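Long-range contacts in folylpolyglutamate synthase protein FOLC (Mycobacterium tuberculosis, PDB 2VOS), which probably joins L-glutamate to dihydropteroate and, repeatedly, to tetrahydrofolate at the expense of ATP, with magnesium as cofactor: residues A[283-292]-A[320-331]; A[188-196]-A[304-312]. All coordinates share one frame; numbering follows the deposited sequence.

Interaction 1. Residues A[283-292]-A[320-331]; sequences GGVYSDIYLP and QLDGDAVRAGFA
Arg-327 and Gln-320 each give a side-chain N-H to a backbone carbonyl of the strand. Arg-327 NH2 meets Ser-287 O at 3.1 Å, in the carbonyl plane though tilted from its own guanidinium plane. The other nitrogen, NH1, makes a salt bridge to Asp-324 OD1 (2.8 Å), while Gly-323 O lies over the guanidinium face, so the flat group is held from several directions. A bend at chi3 (-71°) turns the guanidinium back along the helix toward these partners. Gln-320 NE2 reaches Val-285 O from above the carbonyl plane, a bent bond of 3.1 Å. The same nitrogen sits 3.4 Å above the centre of the Tyr-286 ring, its amide nearly perpendicular to that ring. Tyr-286 OH accepts from Leu-321 N (3.1 Å) and is also hydrogen-bonded to Glu-310. Further along, a water donates to both Tyr-290 O and Arg-327 O.

On the inner side of this polar border, Val-326 CG2 packs 3.8 Å from Tyr-286 CE1, and Ile-289 CG2 lies 3.6 Å from Phe-330 CD2. Leu-291 CD1 touches the Phe-330 ring at CD1.

Helix 323-331, N-capped by Asp-322 (OD1 accepts from Asp-324 N), packs nearly parallel (18°) along 284-291, the edge strand of a three-stranded antiparallel sheet, which pairs with strand 274-281. Helices 296-312 and 75-88 complete the apolar core, Leu-306 meeting Tyr-286 and Leu-85 meeting Phe-330.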
ATOM      1  N   GLY A 283       9.013 -23.864  -0.500  1.00 43.49           N
ATOM      2  CA  GLY A 283       9.664 -24.898  -1.275  1.00 43.54           C
ATOM      3  C   GLY A 283      11.185 -24.935  -1.145  1.00 44.61           C
ATOM      4  O   GLY A 283      11.845 -25.741  -1.809  1.00 45.39           O
ATOM      5  N   GLY A 284      11.768 -24.118  -0.267  1.00 43.35           N
ATOM      6  CA  GLY A 284      13.205 -24.223  -0.020  1.00 43.88           C
ATOM      7  C   GLY A 284      13.913 -22.872   0.074  1.00 44.03           C
ATOM      8  O   GLY A 284      13.270 -21.822   0.200  1.00 43.18           O
ATOM      9  N   VAL A 285      15.236 -22.889  -0.014  1.00 43.00           N
ATOM     10  CA  VAL A 285      16.016 -21.681   0.107  1.00 43.60           C
ATOM     11  C   VAL A 285      16.281 -21.037  -1.266  1.00 44.30           C
ATOM     12  O   VAL A 285      16.728 -21.694  -2.201  1.00 44.33           O
ATOM     13  CB  VAL A 285      17.346 -21.984   0.797  1.00 44.41           C
ATOM     14  CG1 VAL A 285      18.218 -20.723   0.935  1.00 42.26           C
ATOM     15  CG2 VAL A 285      17.077 -22.628   2.160  1.00 45.41           C
ATOM     16  N   TYR A 286      15.992 -19.742  -1.397  1.00 43.55           N
ATOM     17  CA  TYR A 286      16.282 -19.018  -2.601  1.00 41.83           C
ATOM     18  C   TYR A 286      17.359 -17.991  -2.250  1.00 41.85           C
ATOM     19  O   TYR A 286      17.165 -17.205  -1.343  1.00 42.28           O
ATOM     20  CB  TYR A 286      15.024 -18.317  -3.112  1.00 41.75           C
ATOM     21  CG  TYR A 286      13.822 -19.243  -3.393  1.00 43.52           C
ATOM     22  CD1 TYR A 286      13.532 -19.701  -4.680  1.00 47.63           C
ATOM     23  CD2 TYR A 286      13.010 -19.657  -2.373  1.00 44.05           C
ATOM     24  CE1 TYR A 286      12.425 -20.564  -4.931  1.00 50.91           C
ATOM     25  CE2 TYR A 286      11.912 -20.521  -2.603  1.00 49.90           C
ATOM     26  CZ  TYR A 286      11.612 -20.944  -3.892  1.00 51.24           C
ATOM     27  OH  TYR A 286      10.492 -21.753  -4.109  1.00 58.44           O
ATOM     28  N   SER A 287      18.478 -17.973  -2.987  1.00 42.02           N
ATOM     29  CA  SER A 287      19.673 -17.144  -2.645  1.00 43.01           C
ATOM     30  C   SER A 287      19.942 -16.002  -3.622  1.00 42.03           C
ATOM     31  O   SER A 287      19.465 -16.053  -4.716  1.00 41.09           O
ATOM     32  CB  SER A 287      20.910 -18.043  -2.637  1.00 43.19           C
ATOM     33  OG  SER A 287      20.699 -19.098  -1.701  1.00 50.03           O
ATOM     34  N   ASP A 288      20.750 -15.022  -3.222  1.00 42.41           N
ATOM     35  CA  ASP A 288      21.163 -13.916  -4.082  1.00 44.16           C
ATOM     36  C   ASP A 288      19.977 -13.204  -4.715  1.00 42.01           C
ATOM     37  O   ASP A 288      19.990 -12.892  -5.906  1.00 40.74           O
ATOM     38  CB  ASP A 288      22.092 -14.391  -5.201  1.00 46.14           C
ATOM     39  CG  ASP A 288      22.989 -13.206  -5.813  1.00 57.56           C
ATOM     40  OD1 ASP A 288      23.349 -12.227  -5.039  1.00 64.60           O
ATOM     41  OD2 ASP A 288      23.371 -13.278  -7.057  1.00 63.71           O
ATOM     42  N   ILE A 289      18.940 -12.974  -3.925  1.00 40.19           N
ATOM     43  CA  ILE A 289      17.844 -12.179  -4.381  1.00 39.78           C
ATOM     44  C   ILE A 289      18.196 -10.689  -4.232  1.00 40.68           C
ATOM     45  O   ILE A 289      18.352 -10.202  -3.102  1.00 41.46           O
ATOM     46  CB  ILE A 289      16.601 -12.490  -3.600  1.00 40.72           C
ATOM     47  CG1 ILE A 289      16.139 -13.907  -3.960  1.00 40.18           C
ATOM     48  CG2 ILE A 289      15.477 -11.476  -3.979  1.00 39.53           C
ATOM     49  CD1 ILE A 289      15.123 -14.466  -2.994  1.00 38.27           C
ATOM     50  N   TYR A 290      18.335  -9.986  -5.352  1.00 38.55           N
ATOM     51  CA  TYR A 290      18.499  -8.549  -5.284  1.00 38.62           C
ATOM     52  C   TYR A 290      17.139  -7.886  -5.318  1.00 38.74           C
ATOM     53  O   TYR A 290      16.348  -8.128  -6.251  1.00 38.88           O
ATOM     54  CB  TYR A 290      19.406  -8.037  -6.417  1.00 38.92           C
ATOM     55  CG  TYR A 290      19.468  -6.504  -6.416  1.00 38.93           C
ATOM     56  CD1 TYR A 290      20.243  -5.810  -5.484  1.00 41.54           C
ATOM     57  CD2 TYR A 290      18.755  -5.755  -7.349  1.00 41.52           C
ATOM     58  CE1 TYR A 290      20.304  -4.390  -5.477  1.00 41.60           C
ATOM     59  CE2 TYR A 290      18.793  -4.291  -7.341  1.00 39.36           C
ATOM     60  CZ  TYR A 290      19.561  -3.648  -6.390  1.00 41.27           C
ATOM     61  OH  TYR A 290      19.662  -2.257  -6.376  1.00 45.75           O
ATOM     62  N   LEU A 291      16.838  -7.081  -4.290  1.00 37.47           N
ATOM     63  CA  LEU A 291      15.554  -6.365  -4.269  1.00 38.44           C
ATOM     64  C   LEU A 291      15.881  -4.874  -4.350  1.00 38.26           C
ATOM     65  O   LEU A 291      16.577  -4.367  -3.457  1.00 37.46           O
ATOM     66  CB  LEU A 291      14.850  -6.664  -2.941  1.00 37.16           C
ATOM     67  CG  LEU A 291      13.481  -5.968  -2.798  1.00 41.94           C
ATOM     68  CD1 LEU A 291      12.453  -6.595  -3.740  1.00 38.14           C
ATOM     69  CD2 LEU A 291      13.023  -6.091  -1.364  1.00 36.68           C
ATOM     70  N   PRO A 292      15.444  -4.173  -5.417  1.00 38.88           N
ATOM     71  CA  PRO A 292      15.839  -2.760  -5.491  1.00 38.81           C
ATOM     72  C   PRO A 292      14.949  -1.804  -4.602  1.00 39.77           C
ATOM     73  O   PRO A 292      14.421  -0.800  -5.105  1.00 38.98           O
ATOM     74  CB  PRO A 292      15.681  -2.426  -6.968  1.00 39.59           C
ATOM     75  CG  PRO A 292      14.434  -3.270  -7.396  1.00 39.14           C
ATOM     76  CD  PRO A 292      14.592  -4.582  -6.544  1.00 38.21           C
ATOM     77  N   GLN A 320       9.843 -26.648  -5.646  1.00 46.32           N
ATOM     78  CA  GLN A 320      10.336 -25.292  -5.590  1.00 47.08           C
ATOM     79  C   GLN A 320      10.044 -24.481  -6.879  1.00 45.14           C
ATOM     80  O   GLN A 320      10.140 -24.995  -8.002  1.00 45.26           O
ATOM     81  CB  GLN A 320      11.852 -25.346  -5.287  1.00 48.61           C
ATOM     82  CG  GLN A 320      12.417 -24.021  -4.723  1.00 51.42           C
ATOM     83  CD  GLN A 320      13.835 -24.191  -4.132  1.00 58.99           C
ATOM     84  OE1 GLN A 320      14.423 -25.284  -4.157  1.00 59.58           O
ATOM     85  NE2 GLN A 320      14.378 -23.097  -3.589  1.00 60.60           N
ATOM     86  N   LEU A 321       9.744 -23.199  -6.744  1.00 44.75           N
ATOM     87  CA  LEU A 321       9.630 -22.341  -7.944  1.00 42.81           C
ATOM     88  C   LEU A 321      11.016 -22.181  -8.587  1.00 42.00           C
ATOM     89  O   LEU A 321      11.996 -22.198  -7.885  1.00 41.28           O
ATOM     90  CB  LEU A 321       9.112 -20.955  -7.557  1.00 42.99           C
ATOM     91  CG  LEU A 321       7.716 -20.801  -6.940  1.00 41.74           C
ATOM     92  CD1 LEU A 321       7.506 -19.323  -6.609  1.00 39.74           C
ATOM     93  CD2 LEU A 321       6.674 -21.318  -7.912  1.00 43.38           C
ATOM     94  N   ASP A 322      11.093 -22.001  -9.901  1.00 42.26           N
ATOM     95  CA  ASP A 322      12.376 -21.728 -10.598  1.00 42.96           C
ATOM     96  C   ASP A 322      13.080 -20.564  -9.899  1.00 42.46           C
ATOM     97  O   ASP A 322      12.546 -19.475  -9.923  1.00 43.26           O
ATOM     98  CB  ASP A 322      12.047 -21.240 -11.991  1.00 44.49           C
ATOM     99  CG  ASP A 322      13.270 -20.979 -12.836  1.00 48.39           C
ATOM    100  OD1 ASP A 322      14.416 -20.946 -12.344  1.00 52.05           O
ATOM    101  OD2 ASP A 322      13.074 -20.899 -14.056  1.00 56.13           O
ATOM    102  N   GLY A 323      14.264 -20.770  -9.324  1.00 41.59           N
ATOM    103  CA  GLY A 323      14.989 -19.679  -8.634  1.00 39.99           C
ATOM    104  C   GLY A 323      15.365 -18.484  -9.522  1.00 38.30           C
ATOM    105  O   GLY A 323      15.392 -17.345  -9.051  1.00 37.99           O
ATOM    106  N   ASP A 324      15.663 -18.723 -10.805  1.00 36.97           N
ATOM    107  CA  ASP A 324      15.930 -17.599 -11.730  1.00 36.29           C
ATOM    108  C   ASP A 324      14.691 -16.728 -11.894  1.00 36.75           C
ATOM    109  O   ASP A 324      14.809 -15.511 -12.037  1.00 36.93           O
ATOM    110  CB  ASP A 324      16.355 -18.108 -13.118  1.00 34.68           C
ATOM    111  CG  ASP A 324      17.723 -18.778 -13.097  1.00 36.13           C
ATOM    112  OD1 ASP A 324      18.406 -18.738 -12.035  1.00 35.88           O
ATOM    113  OD2 ASP A 324      18.158 -19.339 -14.122  1.00 30.34           O
ATOM    114  N   ALA A 325      13.499 -17.344 -11.921  1.00 35.30           N
ATOM    115  CA  ALA A 325      12.289 -16.541 -12.098  1.00 37.41           C
ATOM    116  C   ALA A 325      12.009 -15.734 -10.811  1.00 37.79           C
ATOM    117  O   ALA A 325      11.584 -14.548 -10.822  1.00 38.53           O
ATOM    118  CB  ALA A 325      11.091 -17.473 -12.427  1.00 38.10           C
ATOM    119  N   VAL A 326      12.250 -16.368  -9.660  1.00 38.62           N
ATOM    120  CA  VAL A 326      12.093 -15.631  -8.396  1.00 37.76           C
ATOM    121  C   VAL A 326      13.103 -14.440  -8.356  1.00 38.64           C
ATOM    122  O   VAL A 326      12.736 -13.356  -7.970  1.00 37.51           O
ATOM    123  CB  VAL A 326      12.338 -16.547  -7.207  1.00 39.61           C
ATOM    124  CG1 VAL A 326      12.551 -15.757  -5.898  1.00 39.61           C
ATOM    125  CG2 VAL A 326      11.208 -17.696  -7.116  1.00 37.13           C
ATOM    126  N   ARG A 327      14.380 -14.669  -8.679  1.00 38.79           N
ATOM    127  CA  ARG A 327      15.343 -13.561  -8.701  1.00 38.34           C
ATOM    128  C   ARG A 327      14.905 -12.468  -9.675  1.00 38.53           C
ATOM    129  O   ARG A 327      14.959 -11.272  -9.334  1.00 38.20           O
ATOM    130  CB  ARG A 327      16.714 -14.052  -9.079  1.00 38.21           C
ATOM    131  CG  ARG A 327      17.464 -14.599  -7.880  1.00 39.39           C
ATOM    132  CD  ARG A 327      18.887 -15.142  -8.186  1.00 39.90           C
ATOM    133  NE  ARG A 327      18.842 -16.404  -8.955  1.00 40.89           N
ATOM    134  CZ  ARG A 327      18.627 -17.608  -8.410  1.00 45.46           C
ATOM    135  NH1 ARG A 327      18.582 -18.693  -9.193  1.00 40.22           N
ATOM    136  NH2 ARG A 327      18.423 -17.748  -7.083  1.00 42.76           N
ATOM    137  N   ALA A 328      14.486 -12.876 -10.870  1.00 38.72           N
ATOM    138  CA  ALA A 328      14.024 -11.889 -11.901  1.00 38.75           C
ATOM    139  C   ALA A 328      12.775 -11.101 -11.452  1.00 39.38           C
ATOM    140  O   ALA A 328      12.687  -9.888 -11.720  1.00 38.73           O
ATOM    141  CB  ALA A 328      13.816 -12.571 -13.281  1.00 39.27           C
ATOM    142  N   GLY A 329      11.810 -11.746 -10.773  1.00 37.47           N
ATOM    143  CA  GLY A 329      10.618 -11.045 -10.336  1.00 36.85           C
ATOM    144  C   GLY A 329      10.943 -10.009  -9.281  1.00 38.33           C
ATOM    145  O   GLY A 329      10.514  -8.841  -9.357  1.00 38.45           O
ATOM    146  N   PHE A 330      11.751 -10.405  -8.307  1.00 36.88           N
ATOM    147  CA  PHE A 330      12.146  -9.434  -7.264  1.00 37.53           C
ATOM    148  C   PHE A 330      12.965  -8.273  -7.810  1.00 37.88           C
ATOM    149  O   PHE A 330      12.735  -7.129  -7.418  1.00 37.84           O
ATOM    150  CB  PHE A 330      12.894 -10.140  -6.130  1.00 35.51           C
ATOM    151  CG  PHE A 330      11.964 -10.790  -5.159  1.00 37.48           C
ATOM    152  CD1 PHE A 330      10.957 -10.050  -4.569  1.00 38.79           C
ATOM    153  CD2 PHE A 330      12.084 -12.165  -4.853  1.00 36.43           C
ATOM    154  CE1 PHE A 330      10.045 -10.644  -3.672  1.00 35.59           C
ATOM    155  CE2 PHE A 330      11.212 -12.769  -3.911  1.00 37.93           C
ATOM    156  CZ  PHE A 330      10.225 -11.986  -3.300  1.00 38.24           C
ATOM    157  N   ALA A 331      13.861  -8.555  -8.767  1.00 38.12           N
ATOM    158  CA  ALA A 331      14.648  -7.522  -9.351  1.00 38.36           C
ATOM    159  C   ALA A 331      13.796  -6.545 -10.108  1.00 40.25           C
ATOM    160  O   ALA A 331      14.203  -5.387 -10.292  1.00 38.96           O
ATOM    161  CB  ALA A 331      15.721  -8.092 -10.273  1.00 39.23           C
TER
HETATM  162  O   HOH W   1      18.481 -20.296  -5.375  1.00 40.91           O
HETATM  163  O   HOH W   2      16.801 -10.476  -7.703  1.00 24.99           O

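Interaction 2. Residues A[188-196]-A[304-312]; sequences NAPVAVITP and LALASVEAF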
ATOM      1  N   ASN A 188     -13.533 -15.079  -2.637  1.00 42.67           N
ATOM      2  CA  ASN A 188     -13.277 -16.412  -2.117  1.00 44.03           C
ATOM      3  C   ASN A 188     -11.847 -16.818  -2.518  1.00 43.70           C
ATOM      4  O   ASN A 188     -11.642 -17.891  -3.036  1.00 44.18           O
ATOM      5  CB  ASN A 188     -14.322 -17.376  -2.709  1.00 44.61           C
ATOM      6  CG  ASN A 188     -14.343 -18.740  -2.036  1.00 51.76           C
ATOM      7  OD1 ASN A 188     -13.974 -18.893  -0.867  1.00 59.17           O
ATOM      8  ND2 ASN A 188     -14.804 -19.745  -2.769  1.00 55.56           N
ATOM      9  N   ALA A 189     -10.855 -15.968  -2.259  1.00 42.03           N
ATOM     10  CA  ALA A 189      -9.533 -16.186  -2.798  1.00 40.45           C
ATOM     11  C   ALA A 189      -8.900 -17.489  -2.298  1.00 41.42           C
ATOM     12  O   ALA A 189      -8.981 -17.806  -1.092  1.00 40.25           O
ATOM     13  CB  ALA A 189      -8.654 -15.020  -2.489  1.00 40.02           C
ATOM     14  N   PRO A 190      -8.236 -18.228  -3.214  1.00 41.34           N
ATOM     15  CA  PRO A 190      -7.553 -19.469  -2.749  1.00 42.43           C
ATOM     16  C   PRO A 190      -6.286 -19.158  -1.892  1.00 42.65           C
ATOM     17  O   PRO A 190      -5.768 -20.044  -1.186  1.00 42.66           O
ATOM     18  CB  PRO A 190      -7.174 -20.177  -4.049  1.00 41.72           C
ATOM     19  CG  PRO A 190      -7.159 -19.055  -5.125  1.00 42.65           C
ATOM     20  CD  PRO A 190      -8.177 -18.047  -4.689  1.00 40.90           C
ATOM     21  N   VAL A 191      -5.781 -17.933  -1.978  1.00 40.71           N
ATOM     22  CA  VAL A 191      -4.647 -17.531  -1.141  1.00 40.73           C
ATOM     23  C   VAL A 191      -5.010 -16.174  -0.516  1.00 40.69           C
ATOM     24  O   VAL A 191      -5.343 -15.217  -1.233  1.00 42.24           O
ATOM     25  CB  VAL A 191      -3.337 -17.346  -1.921  1.00 40.56           C
ATOM     26  CG1 VAL A 191      -2.271 -16.863  -0.979  1.00 40.62           C
ATOM     27  CG2 VAL A 191      -2.885 -18.695  -2.548  1.00 41.42           C
ATOM     28  N   ALA A 192      -4.982 -16.110   0.804  1.00 40.13           N
ATOM     29  CA  ALA A 192      -5.260 -14.883   1.553  1.00 40.91           C
ATOM     30  C   ALA A 192      -3.990 -14.504   2.313  1.00 40.78           C
ATOM     31  O   ALA A 192      -3.390 -15.316   3.007  1.00 43.31           O
ATOM     32  CB  ALA A 192      -6.424 -15.119   2.543  1.00 40.41           C
ATOM     33  N   VAL A 193      -3.571 -13.265   2.198  1.00 40.23           N
ATOM     34  CA  VAL A 193      -2.324 -12.880   2.740  1.00 39.04           C
ATOM     35  C   VAL A 193      -2.606 -11.853   3.782  1.00 38.79           C
ATOM     36  O   VAL A 193      -3.384 -10.889   3.518  1.00 38.73           O
ATOM     37  CB  VAL A 193      -1.492 -12.240   1.625  1.00 39.77           C
ATOM     38  CG1 VAL A 193      -0.118 -11.768   2.125  1.00 38.42           C
ATOM     39  CG2 VAL A 193      -1.348 -13.221   0.424  1.00 38.51           C
ATOM     40  N   ILE A 194      -1.975 -11.997   4.952  1.00 38.28           N
ATOM     41  CA  ILE A 194      -2.172 -10.996   6.034  1.00 38.62           C
ATOM     42  C   ILE A 194      -0.817 -10.396   6.408  1.00 39.81           C
ATOM     43  O   ILE A 194      -0.003 -11.033   7.050  1.00 40.63           O
ATOM     44  CB  ILE A 194      -2.803 -11.606   7.328  1.00 39.55           C
ATOM     45  CG1 ILE A 194      -3.995 -12.516   6.987  1.00 37.01           C
ATOM     46  CG2 ILE A 194      -3.225 -10.424   8.346  1.00 39.39           C
ATOM     47  CD1 ILE A 194      -5.236 -11.807   6.384  1.00 38.22           C
ATOM     48  N   THR A 195      -0.579  -9.164   6.000  1.00 39.37           N
ATOM     49  CA  THR A 195       0.610  -8.458   6.350  1.00 39.02           C
ATOM     50  C   THR A 195       0.541  -7.928   7.796  1.00 39.84           C
ATOM     51  O   THR A 195      -0.517  -7.996   8.461  1.00 40.21           O
ATOM     52  CB  THR A 195       0.841  -7.295   5.341  1.00 38.64           C
ATOM     53  OG1 THR A 195      -0.005  -6.180   5.663  1.00 41.27           O
ATOM     54  CG2 THR A 195       0.572  -7.699   3.885  1.00 38.65           C
ATOM     55  N   PRO A 196       1.646  -7.365   8.284  1.00 39.78           N
ATOM     56  CA  PRO A 196       1.651  -6.958   9.704  1.00 40.90           C
ATOM     57  C   PRO A 196       0.529  -6.027  10.057  1.00 40.26           C
ATOM     58  O   PRO A 196       0.276  -5.062   9.361  1.00 40.85           O
ATOM     59  CB  PRO A 196       3.002  -6.253   9.874  1.00 40.46           C
ATOM     60  CG  PRO A 196       3.923  -7.095   8.824  1.00 40.86           C
ATOM     61  CD  PRO A 196       2.944  -7.106   7.629  1.00 40.61           C
ATOM     62  N   LEU A 304       7.114 -12.634   2.425  1.00 38.06           N
ATOM     63  CA  LEU A 304       5.684 -12.875   2.503  1.00 38.62           C
ATOM     64  C   LEU A 304       5.075 -13.052   1.097  1.00 37.28           C
ATOM     65  O   LEU A 304       4.222 -13.917   0.885  1.00 37.59           O
ATOM     66  CB  LEU A 304       5.011 -11.671   3.205  1.00 38.68           C
ATOM     67  CG  LEU A 304       3.519 -11.829   3.458  1.00 41.70           C
ATOM     68  CD1 LEU A 304       3.262 -13.089   4.334  1.00 40.72           C
ATOM     69  CD2 LEU A 304       3.021 -10.536   4.256  1.00 43.46           C
ATOM     70  N   ALA A 305       5.480 -12.175   0.154  1.00 37.66           N
ATOM     71  CA  ALA A 305       5.041 -12.258  -1.245  1.00 38.20           C
ATOM     72  C   ALA A 305       5.496 -13.588  -1.877  1.00 39.38           C
ATOM     73  O   ALA A 305       4.748 -14.255  -2.647  1.00 39.84           O
ATOM     74  CB  ALA A 305       5.607 -11.087  -2.034  1.00 39.20           C
ATOM     75  N   LEU A 306       6.741 -13.980  -1.601  1.00 38.28           N
ATOM     76  CA  LEU A 306       7.248 -15.243  -2.127  1.00 37.86           C
ATOM     77  C   LEU A 306       6.386 -16.427  -1.625  1.00 38.85           C
ATOM     78  O   LEU A 306       5.886 -17.224  -2.428  1.00 40.72           O
ATOM     79  CB  LEU A 306       8.712 -15.417  -1.755  1.00 37.27           C
ATOM     80  CG  LEU A 306       9.329 -16.827  -1.968  1.00 41.14           C
ATOM     81  CD1 LEU A 306       9.395 -17.031  -3.488  1.00 36.28           C
ATOM     82  CD2 LEU A 306      10.755 -16.923  -1.353  1.00 39.70           C
ATOM     83  N   ALA A 307       6.198 -16.547  -0.321  1.00 38.88           N
ATOM     84  CA  ALA A 307       5.394 -17.629   0.246  1.00 38.75           C
ATOM     85  C   ALA A 307       3.976 -17.617  -0.353  1.00 39.75           C
ATOM     86  O   ALA A 307       3.440 -18.672  -0.719  1.00 41.58           O
ATOM     87  CB  ALA A 307       5.352 -17.503   1.788  1.00 37.20           C
ATOM     88  N   SER A 308       3.402 -16.440  -0.584  1.00 39.06           N
ATOM     89  CA  SER A 308       2.062 -16.353  -1.179  1.00 39.40           C
ATOM     90  C   SER A 308       2.032 -16.901  -2.623  1.00 39.65           C
ATOM     91  O   SER A 308       1.077 -17.563  -3.038  1.00 39.42           O
ATOM     92  CB  SER A 308       1.584 -14.889  -1.204  1.00 40.32           C
ATOM     93  OG  SER A 308       1.557 -14.373   0.120  1.00 44.87           O
ATOM     94  N   VAL A 309       3.066 -16.583  -3.392  1.00 39.64           N
ATOM     95  CA  VAL A 309       3.125 -17.024  -4.793  1.00 39.48           C
ATOM     96  C   VAL A 309       3.414 -18.542  -4.828  1.00 40.59           C
ATOM     97  O   VAL A 309       2.830 -19.277  -5.654  1.00 40.58           O
ATOM     98  CB  VAL A 309       4.136 -16.232  -5.590  1.00 40.14           C
ATOM     99  CG1 VAL A 309       4.360 -16.908  -6.948  1.00 39.38           C
ATOM    100  CG2 VAL A 309       3.589 -14.808  -5.788  1.00 37.01           C
ATOM    101  N   GLU A 310       4.258 -19.007  -3.895  1.00 40.38           N
ATOM    102  CA  GLU A 310       4.545 -20.442  -3.743  1.00 40.26           C
ATOM    103  C   GLU A 310       3.252 -21.163  -3.427  1.00 41.09           C
ATOM    104  O   GLU A 310       2.946 -22.208  -4.045  1.00 41.67           O
ATOM    105  CB  GLU A 310       5.548 -20.678  -2.621  1.00 39.52           C
ATOM    106  CG  GLU A 310       6.967 -20.336  -3.036  1.00 40.31           C
ATOM    107  CD  GLU A 310       7.919 -20.630  -1.916  1.00 42.83           C
ATOM    108  OE1 GLU A 310       7.719 -20.058  -0.822  1.00 39.78           O
ATOM    109  OE2 GLU A 310       8.790 -21.523  -2.070  1.00 43.27           O
ATOM    110  N   ALA A 311       2.499 -20.634  -2.469  1.00 40.61           N
ATOM    111  CA  ALA A 311       1.226 -21.252  -2.045  1.00 42.19           C
ATOM    112  C   ALA A 311       0.257 -21.323  -3.221  1.00 43.41           C
ATOM    113  O   ALA A 311      -0.329 -22.377  -3.483  1.00 44.36           O
ATOM    114  CB  ALA A 311       0.576 -20.459  -0.940  1.00 42.24           C
ATOM    115  N   PHE A 312       0.127 -20.217  -3.951  1.00 41.40           N
ATOM    116  CA  PHE A 312      -0.740 -20.145  -5.111  1.00 42.16           C
ATOM    117  C   PHE A 312      -0.430 -21.235  -6.135  1.00 43.84           C
ATOM    118  O   PHE A 312      -1.337 -21.848  -6.676  1.00 42.57           O
ATOM    119  CB  PHE A 312      -0.634 -18.774  -5.792  1.00 41.98           C
ATOM    120  CG  PHE A 312      -1.527 -18.644  -6.960  1.00 43.08           C
ATOM    121  CD1 PHE A 312      -2.884 -18.359  -6.797  1.00 42.26           C
ATOM    122  CD2 PHE A 312      -1.042 -18.855  -8.225  1.00 44.69           C
ATOM    123  CE1 PHE A 312      -3.726 -18.273  -7.918  1.00 47.34           C
ATOM    124  CE2 PHE A 312      -1.870 -18.757  -9.347  1.00 45.26           C
ATOM    125  CZ  PHE A 312      -3.213 -18.477  -9.198  1.00 46.16           C
TER
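Val-191, Val-193 and Thr-195 meet Leu-304, Ser-308, Ala-311 and Phe-312 where a helix lies against the parallel part of a mixed sheet, the P-loop NTPase-like alpha/beta core of the Mur ligase middle domain. Strand 191-194 and the 304-312 portion of helix 296-312 run nearly antiparallel, at 168°, with their axes 8.9 Å apart. No hydrogen bond joins them; the contact is made by methyl groups entering between helix side chains.

Val-191 points its two methyls at different parts of the last turn. CG2 comes to 3.6 Å from Phe-312 CA and approaches the rim of the Phe-312 ring, close to the ring plane, while also touching Ala-311 CB. CG1 faces the backbone at Ser-308 O. With CG anti to the backbone N (chi1 -179°), the Phe-312 ring reaches beyond the start of the strand, where CE1 is only loosely in contact with Pro-190 CG (4.5 Å).

About two turns earlier in the helix, Leu-304 lies alongside Val-193, the two running opposite ways, with Val-193 CG1 3.9 Å from Leu-304 CG. Leu-304 then extends CD2 to Thr-195 CG2, 3.8 Å away, meeting that side chain roughly square-on. Thr-195 turns its hydroxyl away from this apolar touch: OG1 is hydrogen-bonded to Asn-73 O, in the nucleotide-binding loop. Neighbouring strands widen the bed of the helix, Ile-67 meeting Phe-312 and Val-233 meeting Leu-304 and Ser-308.

Ser-308 is the polar residue in the middle of this buried face. Its OG bonds back to Leu-304 O at 2.8 Å, reaching that oxygen from the face opposite Ser-308 N, while Val-193 CG2 presses to 3.1 Å from the same OG.

Helix 296-312 joins the two contacts: in interaction 2 it lies on the central sheet, and with residues turned another way it meets the small antiparallel sheet of interaction 1. Glu-310 makes the polar connection, its OE2 lying 2.7 Å from Tyr-286 OH and 2.8 Å from Gly-283 N, probable hydrogen bonds both. Packing adds to it, with Leu-306 CD2 3.7 Å from Tyr-286 CD2. The centres of interactions 1 and 2 are about 16 Å apart. Pro-196 of interaction 2 touches ADP and the Thr-195 side chain is about 5 Å from it, whereas the Leu-291 side chain of interaction 1 stays about 10 Å away. A separate cobalt ion lies about 6 Å from the Arg-327 side chain.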